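Tegumental protein 20.8 kDa (PDB 5X2D) is a tegumental-allergen-like protein of Clonorchis sinensis that probably binds calcium, and is represented here by its dynein light chain-like domain. Local coordinates at residues 16-21 with 52-57; 44-49 with 58-63; 78-83 with 87-92. All blocks are in the same frame, centred on the assembly; numbering follows the deposited sequence.

Interaction 1: 16-21 with 52-57; sequences LEDQIK and KTFGGC
Asp18 and Lys21, in the first turns of helix 16-29, meet Phe54 at the C-terminal end of helix 36-54: the two helices of the dynein light chain-like fold touch at the domain surface. The contact is small, burying 141 Å² over both sides, and is made by packing alone. Phe54 carries most of it. With CG beside the backbone N (chi1 -50°), its ring reaches out to helix 16-29 and brings CE1 to 3.5 Å from Asp18 OD1. The carboxylate and ring planes are 66° apart, and the two side chains slide past each other in opposite directions. At another corner of the ring, CZ lies 3.6 Å from the backbone O of Asp18. Thr53 OG1, hydrogen-bonded to Phe49 O and Ala50 O, sits above one ring face, offset toward the rim.

The charged interaction stays within helix 16-29, where Lys21 NZ and Glu17 OE2 form a salt bridge of 3.6 Å one turn apart, while the lysine CE borders the aromatic ring. Past the end of helix 36-54, Gly55 leaves helical geometry at positive phi, and its carbonyl O accepts hydrogen bonds from the side chains of Trp58 (NE1) and Gln92 (NE2). Lys21 CE meets the ring edge, near its plane, 4.2 Å from Phe54 CE1.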
loop_
_atom_site.group_PDB
_atom_site.type_symbol
_atom_site.label_atom_id
_atom_site.label_comp_id
_atom_site.label_asym_id
_atom_site.label_seq_id
_atom_site.Cartn_x
_atom_site.Cartn_y
_atom_site.Cartn_z
ATOM N N LEU A 16 9.067 -17.986 -9.242
ATOM C CA LEU A 16 8.092 -17.893 -10.331
ATOM C C LEU A 16 6.937 -18.818 -10.051
ATOM O O LEU A 16 5.795 -18.530 -10.405
ATOM C CB LEU A 16 8.692 -18.255 -11.692
ATOM C CG LEU A 16 9.344 -17.148 -12.505
ATOM C CD1 LEU A 16 10.135 -17.697 -13.699
ATOM C CD2 LEU A 16 8.251 -16.195 -12.977
ATOM N N GLU A 17 7.252 -19.945 -9.426
ATOM C CA GLU A 17 6.242 -20.936 -9.117
ATOM C C GLU A 17 5.148 -20.296 -8.255
ATOM O O GLU A 17 3.961 -20.396 -8.564
ATOM C CB GLU A 17 6.881 -22.146 -8.417
ATOM C CG GLU A 17 5.915 -23.274 -8.122
ATOM C CD GLU A 17 6.602 -24.498 -7.551
ATOM O OE1 GLU A 17 7.747 -24.376 -7.061
ATOM O OE2 GLU A 17 6.001 -25.590 -7.618
ATOM N N ASP A 18 5.556 -19.578 -7.218
ATOM C CA ASP A 18 4.596 -18.932 -6.345
ATOM C C ASP A 18 3.963 -17.709 -6.986
ATOM O O ASP A 18 2.899 -17.270 -6.577
ATOM C CB ASP A 18 5.259 -18.539 -5.027
ATOM C CG ASP A 18 5.708 -19.741 -4.218
ATOM O OD1 ASP A 18 5.066 -20.814 -4.328
ATOM O OD2 ASP A 18 6.731 -19.610 -3.506
ATOM N N GLN A 19 4.614 -17.142 -7.981
ATOM C CA GLN A 19 4.026 -16.009 -8.671
ATOM C C GLN A 19 2.914 -16.501 -9.567
ATOM O O GLN A 19 1.841 -15.896 -9.665
ATOM C CB GLN A 19 5.066 -15.249 -9.496
ATOM C CG GLN A 19 5.837 -14.228 -8.694
ATOM C CD GLN A 19 6.957 -13.650 -9.504
ATOM O OE1 GLN A 19 6.715 -13.113 -10.581
ATOM N NE2 GLN A 19 8.200 -13.778 -9.014
ATOM N N ILE A 20 3.195 -17.612 -10.222
ATOM C CA ILE A 20 2.267 -18.197 -11.156
ATOM C C ILE A 20 0.976 -18.590 -10.453
ATOM O O ILE A 20 -0.095 -18.348 -10.992
ATOM C CB ILE A 20 2.889 -19.406 -11.863
ATOM C CG1 ILE A 20 3.900 -18.925 -12.910
ATOM C CG2 ILE A 20 1.819 -20.265 -12.512
ATOM C CD1 ILE A 20 4.684 -20.040 -13.583
ATOM N N LYS A 21 1.028 -19.120 -9.230
ATOM C CA LYS A 21 -0.237 -19.610 -8.675
ATOM C C LYS A 21 -1.083 -18.462 -8.159
ATOM O O LYS A 21 -2.306 -18.590 -8.046
ATOM C CB LYS A 21 -0.053 -20.603 -7.510
ATOM C CG LYS A 21 1.245 -21.374 -7.375
ATOM C CD LYS A 21 1.064 -22.438 -6.267
ATOM C CE LYS A 21 2.370 -22.954 -5.676
ATOM N NZ LYS A 21 2.979 -23.917 -6.632
ATOM N N LYS A 52 -3.839 -19.885 2.928
ATOM C CA LYS A 52 -3.976 -21.331 2.836
ATOM C C LYS A 52 -2.831 -21.909 2.030
ATOM O O LYS A 52 -2.247 -22.917 2.418
ATOM C CB LYS A 52 -5.327 -21.740 2.226
ATOM C CG LYS A 52 -5.365 -23.192 1.741
ATOM C CD LYS A 52 -6.734 -23.591 1.199
ATOM C CE LYS A 52 -6.951 -25.105 1.314
ATOM N NZ LYS A 52 -7.641 -25.543 2.571
ATOM N N THR A 53 -2.512 -21.279 0.901
ATOM C CA THR A 53 -1.516 -21.838 -0.004
ATOM C C THR A 53 -0.072 -21.595 0.460
ATOM O O THR A 53 0.720 -22.535 0.517
ATOM C CB THR A 53 -1.696 -21.282 -1.438
ATOM O OG1 THR A 53 -1.864 -19.862 -1.384
ATOM C CG2 THR A 53 -2.928 -21.896 -2.101
ATOM N N PHE A 54 0.281 -20.349 0.773
ATOM C CA PHE A 54 1.673 -20.023 1.111
ATOM C C PHE A 54 2.012 -19.957 2.609
ATOM O O PHE A 54 3.185 -19.896 2.977
ATOM C CB PHE A 54 2.067 -18.701 0.442
ATOM C CG PHE A 54 1.733 -18.653 -1.028
ATOM C CD1 PHE A 54 2.271 -19.581 -1.902
ATOM C CD2 PHE A 54 0.889 -17.676 -1.536
ATOM C CE1 PHE A 54 1.970 -19.546 -3.234
ATOM C CE2 PHE A 54 0.591 -17.633 -2.889
ATOM C CZ PHE A 54 1.129 -18.567 -3.735
ATOM N N GLY A 55 1.005 -19.965 3.473
ATOM C CA GLY A 55 1.262 -19.893 4.902
ATOM C C GLY A 55 1.304 -18.469 5.436
ATOM O O GLY A 55 1.504 -17.516 4.677
ATOM N N GLY A 56 1.068 -18.322 6.737
ATOM C CA GLY A 56 1.175 -17.035 7.405
ATOM C C GLY A 56 0.010 -16.110 7.129
ATOM O O GLY A 56 -0.937 -16.502 6.443
ATOM N N CYS A 57 0.084 -14.883 7.646
ATOM C CA CYS A 57 -0.929 -13.866 7.348
ATOM C C CYS A 57 -0.450 -12.967 6.186
ATOM O O CYS A 57 0.688 -12.519 6.165
ATOM C CB CYS A 57 -1.251 -13.024 8.594
ATOM S SG CYS A 57 -1.261 -13.967 10.150
#

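Interaction 2: 44-49 with 58-63; sequences ENLKSF and WQVMVV
Of the two flat groups of Trp58, the peptide carbonyl meets Lys47 and the indole turns away from it. The indole packs among Ala50, Met14, Met77, Phe90 and Gln92, while its NE1 is bonded to Gly55 O. The Trp58 CB stays toward the helix, 4.3 Å from Lys47 CG. The carbonyl does the polar work: Lys47 NZ donates to Trp58 O over 2.9 Å, arriving tilted 25° from the carbonyl plane, with a C=O...N angle of 134°. The lysine starts with CG anti to the backbone N and then bends at each later torsion, which folds the chain round this oxygen and puts CE 3.4 Å from Trp58 O. The nearby Trp58 N is also a donor and does not bond to NZ; Asp51 serves both, weakly, through OD1 to Trp58 N and a long ion pair from OD2 to Lys47 NZ.

In this dynein light chain-like fold, helix 36-54 lies against the sheet, and the axes of the two short segments approach to 7.7 Å, with their directions 147° apart. Val60 turns both methyls to the helix. CG2 sits 3.6 Å from Lys47 N, against the helix backbone, whereas CG1 lies 4.1 Å from Leu46 CB. The Leu46 and Val60 side chains cross at about a right angle. Strand 58-63 also borders the second subunit: Met61, Val62 and Val63 form an antiparallel ladder with a strand of that chain, much as in dynein light chain dimers, and Glu44 OE2 bonds to Gln71 N of the second subunit.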
loop_
_atom_site.group_PDB
_atom_site.type_symbol
_atom_site.label_atom_id
_atom_site.label_comp_id
_atom_site.label_asym_id
_atom_site.label_seq_id
_atom_site.Cartn_x
_atom_site.Cartn_y
_atom_site.Cartn_z
ATOM N N GLU A 44 -10.132 -9.934 0.239
ATOM C CA GLU A 44 -10.268 -10.913 1.311
ATOM C C GLU A 44 -10.230 -12.367 0.829
ATOM O O GLU A 44 -9.529 -13.166 1.454
ATOM C CB GLU A 44 -11.554 -10.654 2.123
ATOM C CG GLU A 44 -11.423 -9.512 3.139
ATOM C CD GLU A 44 -10.474 -9.840 4.291
ATOM O OE1 GLU A 44 -10.147 -11.036 4.462
ATOM O OE2 GLU A 44 -10.038 -8.915 5.028
ATOM N N ASN A 45 -10.888 -12.734 -0.277
ATOM C CA ASN A 45 -10.717 -14.127 -0.705
ATOM C C ASN A 45 -9.389 -14.321 -1.450
ATOM O O ASN A 45 -9.000 -15.459 -1.708
ATOM C CB ASN A 45 -11.863 -14.685 -1.588
ATOM C CG ASN A 45 -12.340 -13.727 -2.662
ATOM O OD1 ASN A 45 -13.297 -12.992 -2.485
ATOM N ND2 ASN A 45 -11.640 -13.717 -3.782
ATOM N N LEU A 46 -8.694 -13.231 -1.784
ATOM C CA LEU A 46 -7.310 -13.344 -2.250
ATOM C C LEU A 46 -6.348 -13.577 -1.078
ATOM O O LEU A 46 -5.480 -14.458 -1.138
ATOM C CB LEU A 46 -6.892 -12.102 -3.051
ATOM C CG LEU A 46 -7.398 -11.996 -4.500
ATOM C CD1 LEU A 46 -6.676 -10.881 -5.235
ATOM C CD2 LEU A 46 -7.258 -13.323 -5.253
ATOM N N LYS A 47 -6.502 -12.771 -0.027
ATOM C CA LYS A 47 -5.770 -12.970 1.217
ATOM C C LYS A 47 -5.987 -14.392 1.702
ATOM O O LYS A 47 -5.041 -15.120 2.006
ATOM C CB LYS A 47 -6.220 -11.991 2.312
ATOM C CG LYS A 47 -5.476 -12.167 3.643
ATOM C CD LYS A 47 -6.422 -12.094 4.858
ATOM C CE LYS A 47 -5.777 -11.430 6.077
ATOM N NZ LYS A 47 -4.449 -11.974 6.446
ATOM N N SER A 48 -7.253 -14.779 1.770
ATOM C CA SER A 48 -7.611 -16.077 2.301
ATOM C C SER A 48 -7.086 -17.191 1.404
ATOM O O SER A 48 -6.916 -18.322 1.863
ATOM C CB SER A 48 -9.123 -16.189 2.471
ATOM O OG SER A 48 -9.471 -17.477 2.936
ATOM N N PHE A 49 -6.828 -16.874 0.132
ATOM C CA PHE A 49 -6.164 -17.825 -0.763
ATOM C C PHE A 49 -4.700 -18.024 -0.412
ATOM O O PHE A 49 -4.215 -19.152 -0.349
ATOM C CB PHE A 49 -6.228 -17.370 -2.219
ATOM C CG PHE A 49 -5.335 -18.171 -3.134
ATOM C CD1 PHE A 49 -5.743 -19.415 -3.608
ATOM C CD2 PHE A 49 -4.082 -17.696 -3.505
ATOM C CE1 PHE A 49 -4.924 -20.165 -4.452
ATOM C CE2 PHE A 49 -3.251 -18.442 -4.349
ATOM C CZ PHE A 49 -3.673 -19.677 -4.821
ATOM N N TRP A 58 -1.325 -12.736 5.214
ATOM C CA TRP A 58 -1.007 -11.917 4.053
ATOM C C TRP A 58 -1.813 -10.631 3.980
ATOM O O TRP A 58 -2.987 -10.618 4.343
ATOM C CB TRP A 58 -1.262 -12.714 2.788
ATOM C CG TRP A 58 -0.223 -13.746 2.488
ATOM C CD1 TRP A 58 -0.064 -14.961 3.094
ATOM C CD2 TRP A 58 0.774 -13.675 1.464
ATOM N NE1 TRP A 58 0.980 -15.643 2.516
ATOM C CE2 TRP A 58 1.510 -14.873 1.512
ATOM C CE3 TRP A 58 1.116 -12.709 0.515
ATOM C CZ2 TRP A 58 2.563 -15.134 0.648
ATOM C CZ3 TRP A 58 2.164 -12.969 -0.331
ATOM C CH2 TRP A 58 2.875 -14.173 -0.265
ATOM N N GLN A 59 -1.228 -9.561 3.452
ATOM C CA GLN A 59 -2.012 -8.357 3.233
ATOM C C GLN A 59 -2.080 -8.072 1.747
ATOM O O GLN A 59 -1.048 -7.922 1.084
ATOM C CB GLN A 59 -1.451 -7.154 3.987
ATOM C CG GLN A 59 -2.543 -6.115 4.188
ATOM C CD GLN A 59 -2.191 -5.032 5.172
ATOM O OE1 GLN A 59 -1.025 -4.640 5.290
ATOM N NE2 GLN A 59 -3.204 -4.537 5.899
ATOM N N VAL A 60 -3.306 -8.018 1.226
ATOM C CA VAL A 60 -3.532 -7.845 -0.206
ATOM C C VAL A 60 -4.129 -6.467 -0.450
ATOM O O VAL A 60 -5.190 -6.122 0.085
ATOM C CB VAL A 60 -4.480 -8.923 -0.779
ATOM C CG1 VAL A 60 -4.743 -8.669 -2.250
ATOM C CG2 VAL A 60 -3.895 -10.295 -0.599
ATOM N N MET A 61 -3.427 -5.662 -1.230
ATOM C CA MET A 61 -3.928 -4.340 -1.543
ATOM C C MET A 61 -4.162 -4.214 -3.039
ATOM O O MET A 61 -3.277 -4.517 -3.837
ATOM C CB MET A 61 -2.960 -3.268 -1.055
ATOM C CG MET A 61 -3.341 -1.877 -1.496
ATOM S SD MET A 61 -2.267 -0.681 -0.713
ATOM C CE MET A 61 -0.698 -1.313 -1.200
ATOM N N VAL A 62 -5.366 -3.806 -3.414
ATOM C CA VAL A 62 -5.706 -3.588 -4.813
ATOM C C VAL A 62 -5.839 -2.093 -5.098
ATOM O O VAL A 62 -6.476 -1.370 -4.336
ATOM C CB VAL A 62 -7.019 -4.316 -5.186
ATOM C CG1 VAL A 62 -7.311 -4.184 -6.676
ATOM C CG2 VAL A 62 -6.947 -5.787 -4.766
ATOM N N VAL A 63 -5.233 -1.629 -6.186
ATOM C CA VAL A 63 -5.278 -0.209 -6.542
ATOM C C VAL A 63 -5.775 0.063 -7.959
ATOM O O VAL A 63 -5.385 -0.615 -8.913
ATOM C CB VAL A 63 -3.899 0.462 -6.378
ATOM C CG1 VAL A 63 -3.945 1.930 -6.837
ATOM C CG2 VAL A 63 -3.459 0.369 -4.958
#

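Interaction 3: 78-83 with 87-92; sequences SFQFEL and AYLFWQ
Phe81 and Tyr88 form the tight part of a beta hairpin in which strands 78-83 and 87-92 pair antiparallel at the middle of the four-stranded sheet. Phe79, Phe81, Tyr88 and Phe90 share one face of it. In the hydrogen-bonded pair Phe81-Tyr88, Tyr88 N reaches Phe81 O at 2.8 Å, and the bond from Phe81 N to Tyr88 O completes the reciprocal pair of backbone hydrogen bonds; Phe79 and Phe90 repeat this pair of bonds.

Phe81 places CG between its N and carbonyl carbon (chi1 68°), turning the ring across to the partner strand. Tyr88 CB then lies over its face, a CH-pi contact 3.9 Å from the centroid. The two rings themselves are near parallel, at 21°, but slid so far apart, with centroids 5.4 Å distant, that they barely overlap. Phe81 CE1 also packs on Phe90 CE1, and its CD1 lies over a face of the Phe79 ring. Ile22 of helix 16-29 touches Phe79 and Phe81 on this side.

The other face is partly reached by solvent, at Ser78, Gln80, Glu82 and Trp91. It is looser at two points: Ser78 CB approaches Trp91 CD1 at 3.8 Å, and Glu82 CG only grazes Ala87 CB at 4.5 Å. Gln80 gives OE1 to Tyr67 OH, while its amide lies against a Leu89 methyl, Gln80 CD 3.4 Å from Leu89 CD2.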
loop_
_atom_site.group_PDB
_atom_site.type_symbol
_atom_site.label_atom_id
_atom_site.label_comp_id
_atom_site.label_asym_id
_atom_site.label_seq_id
_atom_site.Cartn_x
_atom_site.Cartn_y
_atom_site.Cartn_z
ATOM N N SER A 78 6.825 -10.806 -1.229
ATOM C CA SER A 78 6.003 -9.752 -1.738
ATOM C C SER A 78 5.979 -9.808 -3.248
ATOM O O SER A 78 7.010 -9.987 -3.909
ATOM C CB SER A 78 6.464 -8.394 -1.209
ATOM O OG SER A 78 7.743 -8.045 -1.646
ATOM N N PHE A 79 4.782 -9.661 -3.795
ATOM C CA PHE A 79 4.581 -9.737 -5.229
ATOM C C PHE A 79 3.742 -8.537 -5.638
ATOM O O PHE A 79 2.765 -8.217 -4.960
ATOM C CB PHE A 79 3.893 -11.059 -5.564
ATOM C CG PHE A 79 3.670 -11.299 -7.021
ATOM C CD1 PHE A 79 4.461 -10.678 -7.979
ATOM C CD2 PHE A 79 2.688 -12.198 -7.430
ATOM C CE1 PHE A 79 4.265 -10.937 -9.332
ATOM C CE2 PHE A 79 2.482 -12.466 -8.768
ATOM C CZ PHE A 79 3.281 -11.840 -9.729
ATOM N N GLN A 80 4.118 -7.840 -6.707
ATOM C CA GLN A 80 3.316 -6.687 -7.120
ATOM C C GLN A 80 3.136 -6.688 -8.627
ATOM O O GLN A 80 4.108 -6.575 -9.342
ATOM C CB GLN A 80 3.964 -5.374 -6.657
ATOM C CG GLN A 80 4.104 -5.249 -5.141
ATOM C CD GLN A 80 4.596 -3.888 -4.700
ATOM O OE1 GLN A 80 4.693 -2.967 -5.494
ATOM N NE2 GLN A 80 4.976 -3.778 -3.441
ATOM N N PHE A 81 1.898 -6.794 -9.109
ATOM C CA PHE A 81 1.654 -6.921 -10.544
ATOM C C PHE A 81 0.379 -6.229 -11.002
ATOM O O PHE A 81 -0.603 -6.159 -10.252
ATOM C CB PHE A 81 1.578 -8.394 -10.937
ATOM C CG PHE A 81 0.380 -9.110 -10.384
ATOM C CD1 PHE A 81 0.420 -9.691 -9.111
ATOM C CD2 PHE A 81 -0.794 -9.205 -11.122
ATOM C CE1 PHE A 81 -0.695 -10.347 -8.589
ATOM C CE2 PHE A 81 -1.918 -9.864 -10.603
ATOM C CZ PHE A 81 -1.866 -10.435 -9.341
ATOM N N GLU A 82 0.385 -5.778 -12.261
ATOM C CA GLU A 82 -0.762 -5.108 -12.896
ATOM C C GLU A 82 -1.504 -6.095 -13.783
ATOM O O GLU A 82 -0.904 -6.749 -14.626
ATOM C CB GLU A 82 -0.327 -3.909 -13.751
ATOM C CG GLU A 82 0.489 -2.848 -13.031
ATOM C CD GLU A 82 0.888 -1.695 -13.944
ATOM O OE1 GLU A 82 0.348 -1.603 -15.073
ATOM O OE2 GLU A 82 1.749 -0.884 -13.532
ATOM N N LEU A 83 -2.798 -6.233 -13.558
ATOM C CA LEU A 83 -3.637 -7.055 -14.417
ATOM C C LEU A 83 -4.811 -6.200 -14.922
ATOM O O LEU A 83 -5.691 -5.778 -14.137
ATOM C CB LEU A 83 -4.128 -8.296 -13.670
ATOM C CG LEU A 83 -5.078 -9.265 -14.375
ATOM C CD1 LEU A 83 -4.298 -10.177 -15.301
ATOM C CD2 LEU A 83 -5.821 -10.081 -13.327
ATOM N N ALA A 87 -3.644 -2.668 -10.212
ATOM C CA ALA A 87 -2.488 -3.253 -9.530
ATOM C C ALA A 87 -2.888 -4.076 -8.326
ATOM O O ALA A 87 -3.834 -3.736 -7.609
ATOM C CB ALA A 87 -1.501 -2.167 -9.103
ATOM N N TYR A 88 -2.124 -5.140 -8.097
ATOM C CA TYR A 88 -2.326 -6.033 -6.973
ATOM C C TYR A 88 -1.041 -6.143 -6.169
ATOM O O TYR A 88 0.008 -6.503 -6.705
ATOM C CB TYR A 88 -2.789 -7.413 -7.459
ATOM C CG TYR A 88 -4.131 -7.364 -8.154
ATOM C CD1 TYR A 88 -4.223 -7.074 -9.510
ATOM C CD2 TYR A 88 -5.317 -7.559 -7.441
ATOM C CE1 TYR A 88 -5.448 -7.009 -10.143
ATOM C CE2 TYR A 88 -6.548 -7.491 -8.068
ATOM C CZ TYR A 88 -6.608 -7.216 -9.421
ATOM O OH TYR A 88 -7.833 -7.140 -10.060
ATOM N N LEU A 89 -1.112 -5.815 -4.887
ATOM C CA LEU A 89 0.057 -5.907 -4.023
ATOM C C LEU A 89 -0.113 -7.029 -2.991
ATOM O O LEU A 89 -1.112 -7.065 -2.250
ATOM C CB LEU A 89 0.322 -4.567 -3.314
ATOM C CG LEU A 89 0.900 -3.436 -4.167
ATOM C CD1 LEU A 89 -0.222 -2.707 -4.840
ATOM C CD2 LEU A 89 1.757 -2.470 -3.371
ATOM N N PHE A 90 0.848 -7.949 -2.949
ATOM C CA PHE A 90 0.844 -8.989 -1.925
ATOM C C PHE A 90 2.024 -8.830 -0.978
ATOM O O PHE A 90 3.159 -8.608 -1.421
ATOM C CB PHE A 90 0.859 -10.384 -2.552
ATOM C CG PHE A 90 -0.404 -10.717 -3.303
ATOM C CD1 PHE A 90 -0.675 -10.121 -4.544
ATOM C CD2 PHE A 90 -1.335 -11.604 -2.770
ATOM C CE1 PHE A 90 -1.840 -10.424 -5.249
ATOM C CE2 PHE A 90 -2.506 -11.911 -3.463
ATOM C CZ PHE A 90 -2.761 -11.316 -4.708
ATOM N N TRP A 91 1.727 -8.926 0.319
ATOM C CA TRP A 91 2.719 -8.964 1.389
ATOM C C TRP A 91 2.381 -10.077 2.348
ATOM O O TRP A 91 1.335 -10.031 2.983
ATOM C CB TRP A 91 2.736 -7.680 2.223
ATOM C CG TRP A 91 3.159 -6.429 1.568
ATOM C CD1 TRP A 91 4.381 -6.150 1.036
ATOM C CD2 TRP A 91 2.375 -5.238 1.429
ATOM N NE1 TRP A 91 4.402 -4.864 0.551
ATOM C CE2 TRP A 91 3.182 -4.282 0.778
ATOM C CE3 TRP A 91 1.066 -4.890 1.784
ATOM C CZ2 TRP A 91 2.725 -3.005 0.472
ATOM C CZ3 TRP A 91 0.617 -3.626 1.481
ATOM C CH2 TRP A 91 1.449 -2.698 0.837
ATOM N N GLN A 92 3.287 -11.017 2.548
ATOM C CA GLN A 92 3.135 -11.939 3.654
ATOM C C GLN A 92 3.564 -11.192 4.912
ATOM O O GLN A 92 4.646 -10.662 4.963
ATOM C CB GLN A 92 3.970 -13.168 3.405
ATOM C CG GLN A 92 3.983 -14.166 4.510
ATOM C CD GLN A 92 4.873 -15.337 4.168
ATOM O OE1 GLN A 92 6.000 -15.160 3.668
ATOM N NE2 GLN A 92 4.364 -16.544 4.386
#

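Interactions 1 and 2 share helix 36-54 and lie about 12 Å apart, centre to centre; interaction 1 also stands about 12 Å from interaction 3, and interactions 2 and 3 are about 9 Å apart. The last two meet in one sheet, where strands 58-63 and 87-92 are neighbours, joined by backbone bonds such as Met61 O to Leu89 N. Along the chain the segments of interactions 1 and 2 alternate, while interaction 3 follows both. Together they run from the helix pair at the surface, through the helix-on-sheet layer, to the hairpin near the centre of the domain, with strand 58-63 carrying the sheet on into the second subunit.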